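Local coordinates for intimin adherence protein (Escherichia coli O157:H7, PDB 3NCX) that probably binds the translocated intimin receptor Tir, so that the bacterium adheres tightly to the host cell surface, at residues L11-K16 with I77-G82; G26-I31 with Y89-P94; I98-Q103 with Y184-E189; T147-Q152 with S162-L167. The protein carries 1 engineered substitution. One frame throughout, in Å; residues are numbered along the deposited sequence.

Contact 1: L11-K16 with I77-G82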
# COMPACT_ATOMS: atom_id res chain seq x y z
N LEU A 11 -12.99 -24.40 -5.25
CA LEU A 11 -12.66 -22.98 -5.17
C LEU A 11 -11.23 -22.79 -4.69
O LEU A 11 -10.78 -23.46 -3.75
CB LEU A 11 -13.63 -22.26 -4.24
CG LEU A 11 -13.44 -20.76 -4.03
CD1 LEU A 11 -13.55 -20.02 -5.36
CD2 LEU A 11 -14.44 -20.23 -3.03
N LYS A 12 -10.51 -21.86 -5.32
CA LYS A 12 -9.11 -21.61 -5.00
C LYS A 12 -8.76 -20.14 -5.19
O LYS A 12 -9.00 -19.57 -6.25
CB LYS A 12 -8.21 -22.48 -5.89
CG LYS A 12 -6.72 -22.17 -5.75
CD LYS A 12 -6.13 -22.81 -4.50
CE LYS A 12 -4.72 -22.30 -4.24
NZ LYS A 12 -3.81 -22.52 -5.41
N ILE A 13 -8.20 -19.53 -4.15
CA ILE A 13 -7.71 -18.16 -4.26
C ILE A 13 -6.24 -18.15 -4.70
O ILE A 13 -5.37 -18.66 -3.99
CB ILE A 13 -7.86 -17.38 -2.94
CG1 ILE A 13 -9.33 -17.06 -2.67
CG2 ILE A 13 -7.06 -16.09 -2.99
CD1 ILE A 13 -9.55 -16.24 -1.42
N ASP A 14 -5.98 -17.57 -5.86
CA ASP A 14 -4.64 -17.51 -6.42
C ASP A 14 -3.66 -16.83 -5.47
O ASP A 14 -3.93 -15.73 -4.98
CB ASP A 14 -4.64 -16.79 -7.77
CG ASP A 14 -4.05 -17.63 -8.89
OD1 ASP A 14 -2.81 -17.62 -9.05
OD2 ASP A 14 -4.83 -18.30 -9.60
N ASN A 15 -2.54 -17.48 -5.21
CA ASN A 15 -1.49 -16.90 -4.39
C ASN A 15 -0.80 -15.75 -5.12
O ASN A 15 -0.17 -14.89 -4.51
CB ASN A 15 -0.47 -17.96 -3.98
CG ASN A 15 0.69 -17.38 -3.20
OD1 ASN A 15 0.55 -17.03 -2.03
ND2 ASN A 15 1.85 -17.29 -3.84
N LYS A 16 -0.93 -15.75 -6.44
CA LYS A 16 -0.38 -14.69 -7.27
C LYS A 16 -1.32 -13.49 -7.24
O LYS A 16 -2.48 -13.59 -7.64
CB LYS A 16 -0.20 -15.18 -8.71
CG LYS A 16 0.93 -14.49 -9.47
CD LYS A 16 2.27 -15.18 -9.24
CE LYS A 16 2.26 -16.61 -9.79
NZ LYS A 16 3.58 -17.28 -9.64
N ILE A 77 -8.91 -12.84 4.37
CA ILE A 77 -9.89 -12.49 3.35
C ILE A 77 -10.54 -13.76 2.81
O ILE A 77 -9.85 -14.72 2.46
CB ILE A 77 -9.24 -11.73 2.19
CG1 ILE A 77 -8.58 -10.45 2.71
CG2 ILE A 77 -10.27 -11.42 1.11
CD1 ILE A 77 -7.84 -9.67 1.65
N LYS A 78 -11.86 -13.76 2.75
CA LYS A 78 -12.60 -14.94 2.29
C LYS A 78 -13.34 -14.70 0.98
O LYS A 78 -13.98 -13.66 0.79
CB LYS A 78 -13.58 -15.41 3.37
CG LYS A 78 -12.91 -16.05 4.58
CD LYS A 78 -13.94 -16.58 5.56
CE LYS A 78 -13.28 -17.28 6.73
NZ LYS A 78 -14.26 -17.69 7.77
N ALA A 79 -13.24 -15.67 0.08
CA ALA A 79 -13.97 -15.62 -1.18
C ALA A 79 -15.02 -16.73 -1.20
O ALA A 79 -14.72 -17.89 -0.93
CB ALA A 79 -13.02 -15.77 -2.35
N THR A 80 -16.26 -16.36 -1.51
CA THR A 80 -17.36 -17.32 -1.55
C THR A 80 -17.96 -17.43 -2.94
O THR A 80 -18.56 -16.47 -3.44
CB THR A 80 -18.46 -16.97 -0.54
OG1 THR A 80 -17.97 -17.14 0.80
CG2 THR A 80 -19.67 -17.86 -0.73
N SER A 81 -17.80 -18.59 -3.56
CA SER A 81 -18.36 -18.84 -4.88
C SER A 81 -19.87 -19.02 -4.79
O SER A 81 -20.41 -19.21 -3.70
CB SER A 81 -17.72 -20.08 -5.51
OG SER A 81 -17.82 -21.20 -4.64
N GLY A 82 -20.54 -18.97 -5.93
CA GLY A 82 -21.98 -19.08 -5.97
C GLY A 82 -22.48 -20.44 -5.52
O GLY A 82 -23.61 -20.58 -5.06

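Contact 2: G26-I31 with Y89-P94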
# COMPACT_ATOMS: atom_id res chain seq x y z
N GLY A 26 2.41 -11.17 -8.69
CA GLY A 26 3.23 -11.92 -7.75
C GLY A 26 2.64 -11.82 -6.36
O GLY A 26 1.58 -11.23 -6.16
N GLU A 27 3.33 -12.40 -5.39
CA GLU A 27 2.87 -12.38 -4.00
C GLU A 27 2.81 -10.96 -3.46
O GLU A 27 3.53 -10.08 -3.91
CB GLU A 27 3.78 -13.24 -3.13
CG GLU A 27 3.88 -14.69 -3.58
CD GLU A 27 4.94 -15.47 -2.83
OE1 GLU A 27 5.62 -14.86 -1.97
OE2 GLU A 27 5.10 -16.68 -3.10
N LEU A 28 1.93 -10.75 -2.48
CA LEU A 28 1.78 -9.44 -1.85
C LEU A 28 3.12 -8.97 -1.29
O LEU A 28 3.83 -9.73 -0.64
CB LEU A 28 0.74 -9.51 -0.72
CG LEU A 28 0.43 -8.20 -0.00
CD1 LEU A 28 -0.33 -7.25 -0.92
CD2 LEU A 28 -0.38 -8.47 1.26
N PRO A 29 3.47 -7.70 -1.56
CA PRO A 29 4.73 -7.13 -1.07
C PRO A 29 4.81 -7.18 0.45
O PRO A 29 3.81 -6.97 1.13
CB PRO A 29 4.66 -5.68 -1.55
CG PRO A 29 3.75 -5.71 -2.73
CD PRO A 29 2.72 -6.75 -2.40
N ASN A 30 6.00 -7.45 0.97
CA ASN A 30 6.23 -7.45 2.41
C ASN A 30 6.07 -6.05 2.99
O ASN A 30 5.48 -5.87 4.05
CB ASN A 30 7.62 -7.99 2.73
CG ASN A 30 8.00 -7.78 4.19
OD1 ASN A 30 7.14 -7.67 5.06
ND2 ASN A 30 9.30 -7.73 4.45
N ILE A 31 6.59 -5.05 2.28
CA ILE A 31 6.44 -3.66 2.70
C ILE A 31 5.19 -3.05 2.07
O ILE A 31 4.88 -3.31 0.91
CB ILE A 31 7.68 -2.82 2.36
CG1 ILE A 31 8.00 -2.91 0.86
CG2 ILE A 31 8.88 -3.28 3.18
CD1 ILE A 31 9.21 -2.10 0.45
N TYR A 89 -7.84 -16.54 2.31
CA TYR A 89 -6.52 -16.04 1.91
C TYR A 89 -6.02 -15.07 2.98
O TYR A 89 -6.63 -14.04 3.23
CB TYR A 89 -6.60 -15.33 0.56
CG TYR A 89 -5.35 -14.55 0.21
CD1 TYR A 89 -5.24 -13.21 0.56
CD2 TYR A 89 -4.28 -15.14 -0.45
CE1 TYR A 89 -4.10 -12.48 0.26
CE2 TYR A 89 -3.14 -14.43 -0.75
CZ TYR A 89 -3.06 -13.09 -0.40
OH TYR A 89 -1.92 -12.37 -0.70
N THR A 90 -4.89 -15.41 3.60
CA THR A 90 -4.39 -14.62 4.73
C THR A 90 -3.39 -13.54 4.34
O THR A 90 -2.50 -13.76 3.51
CB THR A 90 -3.76 -15.52 5.81
OG1 THR A 90 -2.70 -16.29 5.24
CG2 THR A 90 -4.81 -16.47 6.38
N ILE A 91 -3.54 -12.37 4.95
CA ILE A 91 -2.62 -11.26 4.73
C ILE A 91 -1.62 -11.18 5.88
O ILE A 91 -1.99 -10.86 7.01
CB ILE A 91 -3.36 -9.91 4.65
CG1 ILE A 91 -4.49 -9.97 3.62
CG2 ILE A 91 -2.39 -8.79 4.33
CD1 ILE A 91 -4.00 -9.85 2.19
N LYS A 92 -0.36 -11.47 5.59
CA LYS A 92 0.69 -11.34 6.60
C LYS A 92 1.01 -9.87 6.83
O LYS A 92 1.14 -9.09 5.88
CB LYS A 92 1.95 -12.10 6.17
CG LYS A 92 1.84 -13.61 6.34
CD LYS A 92 1.83 -13.99 7.81
CE LYS A 92 1.49 -15.46 8.01
NZ LYS A 92 0.09 -15.75 7.60
N ALA A 93 1.12 -9.49 8.10
CA ALA A 93 1.47 -8.11 8.45
C ALA A 93 2.83 -7.75 7.87
O ALA A 93 3.73 -8.58 7.82
CB ALA A 93 1.47 -7.93 9.96
N PRO A 94 2.97 -6.49 7.43
CA PRO A 94 4.21 -6.02 6.80
C PRO A 94 5.32 -5.76 7.80
O PRO A 94 5.04 -5.60 8.99
CB PRO A 94 3.77 -4.70 6.15
CG PRO A 94 2.71 -4.20 7.06
CD PRO A 94 1.96 -5.42 7.52
O HOH W 1 4.84 -9.05 5.40

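Contact 3: I98-Q103 with Y184-E189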
# COMPACT_ATOMS: atom_id res chain seq x y z
N ILE A 98 3.87 2.54 5.07
CA ILE A 98 4.05 3.98 4.91
C ILE A 98 2.72 4.73 4.94
O ILE A 98 1.77 4.37 4.23
CB ILE A 98 4.82 4.31 3.60
CG1 ILE A 98 6.25 4.74 3.92
CG2 ILE A 98 4.11 5.38 2.80
CD1 ILE A 98 7.06 3.69 4.63
N LYS A 99 2.65 5.76 5.77
CA LYS A 99 1.47 6.60 5.86
C LYS A 99 1.77 8.00 5.34
O LYS A 99 2.88 8.50 5.51
CB LYS A 99 0.97 6.70 7.31
CG LYS A 99 0.46 5.41 7.91
CD LYS A 99 -0.14 5.65 9.29
CE LYS A 99 -0.57 4.35 9.95
NZ LYS A 99 -1.15 4.58 11.30
N VAL A 100 0.78 8.62 4.72
CA VAL A 100 0.95 9.97 4.22
C VAL A 100 0.02 10.94 4.95
O VAL A 100 -1.19 10.92 4.74
CB VAL A 100 0.67 10.05 2.70
CG1 VAL A 100 1.00 11.44 2.17
CG2 VAL A 100 1.47 8.99 1.96
N ASP A 101 0.60 11.76 5.82
CA ASP A 101 -0.16 12.78 6.53
C ASP A 101 -0.12 14.09 5.75
O ASP A 101 0.21 14.11 4.57
CB ASP A 101 0.38 12.97 7.95
CG ASP A 101 -0.10 11.88 8.90
OD1 ASP A 101 0.45 10.76 8.85
OD2 ASP A 101 -1.03 12.15 9.69
N LYS A 102 -0.46 15.19 6.42
CA LYS A 102 -0.51 16.49 5.76
C LYS A 102 0.89 17.06 5.52
O LYS A 102 1.88 16.53 6.02
CB LYS A 102 -1.36 17.47 6.57
CG LYS A 102 -0.98 17.58 8.04
CD LYS A 102 -1.84 18.62 8.74
CE LYS A 102 -1.62 18.60 10.25
NZ LYS A 102 -0.21 18.90 10.62
N GLN A 103 0.95 18.14 4.74
CA GLN A 103 2.21 18.80 4.44
C GLN A 103 2.67 19.63 5.63
O GLN A 103 1.85 20.22 6.34
CB GLN A 103 2.08 19.69 3.20
CG GLN A 103 1.63 18.95 1.95
CD GLN A 103 1.55 19.85 0.73
OE1 GLN A 103 1.72 21.06 0.84
NE2 GLN A 103 1.30 19.26 -0.43
N TYR A 184 5.17 16.54 2.12
CA TYR A 184 4.30 15.72 2.97
C TYR A 184 5.06 15.05 4.11
O TYR A 184 6.21 14.64 3.95
CB TYR A 184 3.59 14.65 2.13
CG TYR A 184 2.48 15.20 1.27
CD1 TYR A 184 2.73 15.71 0.01
CD2 TYR A 184 1.16 15.20 1.73
CE1 TYR A 184 1.72 16.21 -0.78
CE2 TYR A 184 0.14 15.70 0.94
CZ TYR A 184 0.43 16.20 -0.31
OH TYR A 184 -0.59 16.70 -1.09
N ALA A 185 4.40 14.94 5.26
CA ALA A 185 4.95 14.21 6.39
C ALA A 185 4.58 12.74 6.27
O ALA A 185 3.46 12.35 6.58
CB ALA A 185 4.44 14.79 7.70
N VAL A 186 5.53 11.93 5.81
CA VAL A 186 5.28 10.50 5.64
C VAL A 186 5.80 9.70 6.83
O VAL A 186 7.01 9.64 7.08
CB VAL A 186 5.91 9.96 4.34
CG1 VAL A 186 5.75 8.46 4.25
CG2 VAL A 186 5.28 10.63 3.13
N CYS A 187 4.88 9.09 7.56
CA CYS A 187 5.23 8.30 8.73
C CYS A 187 5.50 6.85 8.34
O CYS A 187 4.70 6.23 7.64
CB CYS A 187 4.12 8.36 9.78
SG CYS A 187 3.69 10.03 10.32
N VAL A 188 6.64 6.33 8.78
CA VAL A 188 6.97 4.94 8.55
C VAL A 188 6.68 4.14 9.81
O VAL A 188 7.40 4.25 10.80
CB VAL A 188 8.45 4.77 8.16
CG1 VAL A 188 8.77 3.30 7.96
CG2 VAL A 188 8.75 5.56 6.90
N GLU A 189 5.61 3.35 9.77
CA GLU A 189 5.18 2.60 10.94
C GLU A 189 5.13 1.10 10.66
O GLU A 189 5.86 0.32 11.27
CB GLU A 189 3.82 3.10 11.41
CG GLU A 189 3.78 4.59 11.69
CD GLU A 189 2.45 5.06 12.25
OE1 GLU A 189 1.56 4.20 12.47
OE2 GLU A 189 2.29 6.27 12.47
OXT GLU A 189 4.37 0.63 9.81
O HOH W 2 0.78 8.17 10.96

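Contact 4: T147-Q152 with S162-L167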
# COMPACT_ATOMS: atom_id res chain seq x y z
N THR A 147 5.97 14.68 -2.52
CA THR A 147 7.32 14.82 -1.97
C THR A 147 7.31 14.46 -0.49
O THR A 147 6.48 14.95 0.27
CB THR A 147 7.85 16.26 -2.15
OG1 THR A 147 7.91 16.59 -3.54
CG2 THR A 147 9.24 16.38 -1.56
N ALA A 148 8.23 13.58 -0.09
CA ALA A 148 8.27 13.11 1.28
C ALA A 148 9.60 13.43 1.96
O ALA A 148 10.66 13.32 1.35
CB ALA A 148 8.00 11.61 1.33
N TRP A 149 9.54 13.82 3.23
CA TRP A 149 10.74 14.08 4.01
C TRP A 149 11.52 12.79 4.26
O TRP A 149 10.93 11.74 4.49
CB TRP A 149 10.40 14.72 5.36
CG TRP A 149 10.00 16.16 5.29
CD1 TRP A 149 8.77 16.69 5.56
CD2 TRP A 149 10.84 17.27 4.94
NE1 TRP A 149 8.79 18.05 5.40
CE2 TRP A 149 10.05 18.44 5.02
CE3 TRP A 149 12.19 17.39 4.57
CZ2 TRP A 149 10.56 19.71 4.74
CZ3 TRP A 149 12.69 18.65 4.29
CH2 TRP A 149 11.87 19.79 4.38
N ILE A 150 12.84 12.88 4.21
CA ILE A 150 13.70 11.80 4.68
C ILE A 150 14.33 12.26 5.99
O ILE A 150 14.62 13.45 6.15
CB ILE A 150 14.82 11.46 3.66
CG1 ILE A 150 14.27 10.58 2.53
CG2 ILE A 150 15.96 10.72 4.34
CD1 ILE A 150 13.31 11.28 1.61
N LYS A 151 14.52 11.34 6.93
CA LYS A 151 15.15 11.69 8.19
C LYS A 151 16.53 12.29 7.96
O LYS A 151 17.41 11.64 7.39
CB LYS A 151 15.25 10.47 9.11
CG LYS A 151 15.87 10.78 10.47
CD LYS A 151 15.77 9.60 11.41
CE LYS A 151 16.44 9.90 12.74
NZ LYS A 151 15.86 11.12 13.39
N GLN A 152 16.71 13.53 8.39
CA GLN A 152 17.94 14.27 8.12
C GLN A 152 19.15 13.69 8.85
O GLN A 152 19.06 13.32 10.02
CB GLN A 152 17.77 15.75 8.47
CG GLN A 152 17.48 16.03 9.94
CD GLN A 152 17.33 17.51 10.24
OE1 GLN A 152 17.22 17.91 11.39
NE2 GLN A 152 17.33 18.33 9.19
N SER A 162 17.37 18.85 4.60
CA SER A 162 17.06 17.44 4.61
C SER A 162 16.61 17.02 3.22
O SER A 162 15.80 17.71 2.59
CB SER A 162 15.98 17.13 5.63
OG SER A 162 15.80 15.73 5.78
N SER A 163 17.13 15.90 2.73
CA SER A 163 16.78 15.41 1.41
C SER A 163 15.34 14.89 1.36
O SER A 163 14.74 14.61 2.40
CB SER A 163 17.76 14.32 0.97
OG SER A 163 17.88 13.33 1.97
N THR A 164 14.80 14.77 0.16
CA THR A 164 13.42 14.31 -0.02
C THR A 164 13.31 13.30 -1.17
O THR A 164 14.19 13.20 -2.01
CB THR A 164 12.46 15.48 -0.31
OG1 THR A 164 12.87 16.15 -1.51
CG2 THR A 164 12.45 16.46 0.85
N TYR A 165 12.21 12.56 -1.18
CA TYR A 165 11.93 11.61 -2.24
C TYR A 165 10.44 11.64 -2.60
O TYR A 165 9.59 11.66 -1.72
CB TYR A 165 12.34 10.19 -1.82
CG TYR A 165 12.04 9.14 -2.86
CD1 TYR A 165 12.86 8.97 -3.96
CD2 TYR A 165 10.94 8.30 -2.74
CE1 TYR A 165 12.60 8.01 -4.92
CE2 TYR A 165 10.66 7.33 -3.69
CZ TYR A 165 11.50 7.19 -4.78
OH TYR A 165 11.23 6.23 -5.73
N ASN A 166 10.14 11.65 -3.89
CA ASN A 166 8.76 11.74 -4.35
C ASN A 166 8.17 10.36 -4.65
O ASN A 166 8.69 9.61 -5.48
CB ASN A 166 8.68 12.64 -5.59
CG ASN A 166 7.26 13.05 -5.91
OD1 ASN A 166 6.33 12.25 -5.85
ND2 ASN A 166 7.09 14.32 -6.26
N LEU A 167 7.07 10.04 -3.98
CA LEU A 167 6.45 8.71 -4.09
C LEU A 167 5.73 8.48 -5.41
O LEU A 167 5.21 7.39 -5.66
CB LEU A 167 5.50 8.48 -2.91
CG LEU A 167 6.17 8.39 -1.54
CD1 LEU A 167 5.13 8.34 -0.43
CD2 LEU A 167 7.09 7.17 -1.48
O HOH W 3 17.61 13.53 4.65

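Contact 1: L11-K16 with I77-G82
Leu11 carries CG trans to its backbone N (chi1 180°), which sends CD2 down onto strand 75-81, while Ile13 swings CG1 to the side of its own N (chi1 -72°) and, with the chain then extended, sets CD1 over Ala79. No hydrogen bond joins the two segments, and the contact is van der Waals packing, in part of a methyl on backbone atoms; the paired CA atoms stay apart, 7.4 Å for Ile13 and Ala79. The segments therefore touch through side chains and not as neighbouring strands of one sheet. Ile13 CD1 lies 3.6 Å from Ala79 CB, and its CG1 follows at 3.9 Å from the same methyl. Leu11 CD2 rests nearer the backbone, 3.8 Å from Ser81 N, with Ser81 OG 3.9 Å from that CD2. Strand 49-53 closes one flank, where Tyr49 touches both Leu11 and Ser81 and Trp51 touches both Ile13 and Ala79; Val87 and Tyr89 of strand 86-91 reach Ile13. The two layers of the Ig-like domain thus meet here as a beta sandwich. With one isoleucine tip on a small methyl and a leucine methyl on the neighbouring backbone, the chemistry implies cohesion by burial and shape.

Contact 2: G26-I31 with Y89-P94
Leu28 reaches across to strand 86-91, and its side chain can be followed outward atom by atom. CB passes the phenol end of Tyr89, with Tyr89 OH 3.9 Å from Leu28 CB. CG, set beside the carbonyl carbon of its own residue (chi1 -177°), carries the branch inward, and CD2 is the atom that meets Ile91: it lies 3.7 Å from Ile91 CG2 and 4.0 Å from Ile91 CD1. The two side chains cross at about a right angle; the one leucine methyl touches two branches of the isoleucine. Phe38 of strand 37-43 touches both Leu28 and Ile91, and Trp131 of helix 121-131 packs on Leu28.

Further along, the character turns polar. A water bridges Asn30 OD1 and Ala93 O, giving a proton to each, at 2.7 Å from Asn30 OD1 and 2.7 Å from Ala93 O. The same OD1 also accepts from Ser95 N, so the amide oxygen of Asn30 is gripped from the backbone as well as through water. Beside it the ring of Pro94 lies against the backbone of Asn30, whose CA is 5.0 Å from the CA of Pro94. A loop leucine packed on the end of strand 86-91, followed by a water-bridged, proline-bearing link, is consistent with the junction between the Ig-like beta sandwich and the lectin-like domain that follows it.

Contact 3: I98-Q103 with Y184-E189
Ile98 and Val188 face each other in an antiparallel strand pair that joins the start and the C-terminal end of the lectin-like domain, a closure characteristic of the C-type lectin fold. The strand axes run 155° apart. Ile98 and Val100 share one face with Val186 and Val188, and Ile98 lies slantwise across both valines, its CG1 3.8 Å from Val186 CG1; Leu124 of helix 121-131 covers Ile98 and Val186. On the other face Lys99 stands beside Cys187, whose SG is held in a disulfide with Cys113.

The register shifts by one between Val100 and Gln103, a beta bulge. Lys99 and Cys187 exchange two backbone bonds. Beyond them Asp101 N gives to Ala185 O at 3.0 Å, whereas Ala185 N gives to Lys102 O at 3.1 Å, one residue further than an unbroken register would place it. At the bulge Gln103 CG sits over the face of Tyr184, 3.6 Å from the ring centroid, as a CH-pi contact, with the amide plane almost perpendicular to the ring (88°). Asp101 O occupies the ring edge, in its plane.

The extended chain of Lys99 crosses Glu189 at about a right angle, and its salt bridge brings Lys99 NZ to 3.0 Å from Glu189 OE1, approaching from above the carboxylate plane, 44° out of it.

Contact 4: T147-Q152 with S162-L167
Thr147 lays its CG2 methyl against Thr164, 3.6 Å from Thr164 CB, the two side chains crossing at a slant. It pairs with Asn166 at a non-hydrogen-bonded position of this antiparallel pair, whose axes are 141° apart. Asn166 turns its amide to other partners: OD1 accepts from Ile146 N and Ile168 N, and ND2 bonds Ser145 OG.

Ala148 supplies the hydrogen-bonded pair. Its N gives to Tyr165 O at 2.9 Å, and Tyr165 N returns a bond to Ala148 O. Trp149 and Thr164 run side by side, pointing the same way, with Trp149 CE3 3.8 Å from Thr164 CG2, while Ser162 O is at the edge of the indole. The indole NE1 bonds Ala104 O, which helps to fix the ring's rotation.

Ile150 N continues the pairing with a bond to Ser163 O of 3.1 Å. The CG1 of Ile150 stands beside the backbone N, and the bend at the next bond (chi2 69°) carries CD1 along the partner strand to 3.7 Å from Tyr165 CB. Past Lys151, Gln152 packs CB 3.6 Å from Ser162 CB, and a water touches both Ser162 OG and Ser163 OG.

Strand 161-166 is the middle of three, between 147-149 and 172-177. Helix 121-131 meets Ile150 and Tyr165 through Leu124, Tyr106 of helix 106-112 sets its ring edge-to-face with Trp149, and helix 154-159 touches Ser162 and Gln152.

Along the chain, contacts 1 and 2 interleave within the Ig-like part, and contacts 3 and 4 follow in the lectin-like part, where 147-152 and 162-167 both fall between the two strands of contact 3. Contacts 1 and 2 have centres 15 Å apart, and each has one segment in the sheet of strands 75-81 and 86-91. Contacts 3 and 4 are closer, with centres 10 Å apart, and probably join through a backbone bond from Tyr184 N to Thr147 O. Contact 2 leads almost directly in sequence to contact 3, whereas the centres of contacts 1 and 4 are 39 Å apart. The resulting end-to-end, elongated form is consistent with a surface adhesin that projects its lectin-like tip.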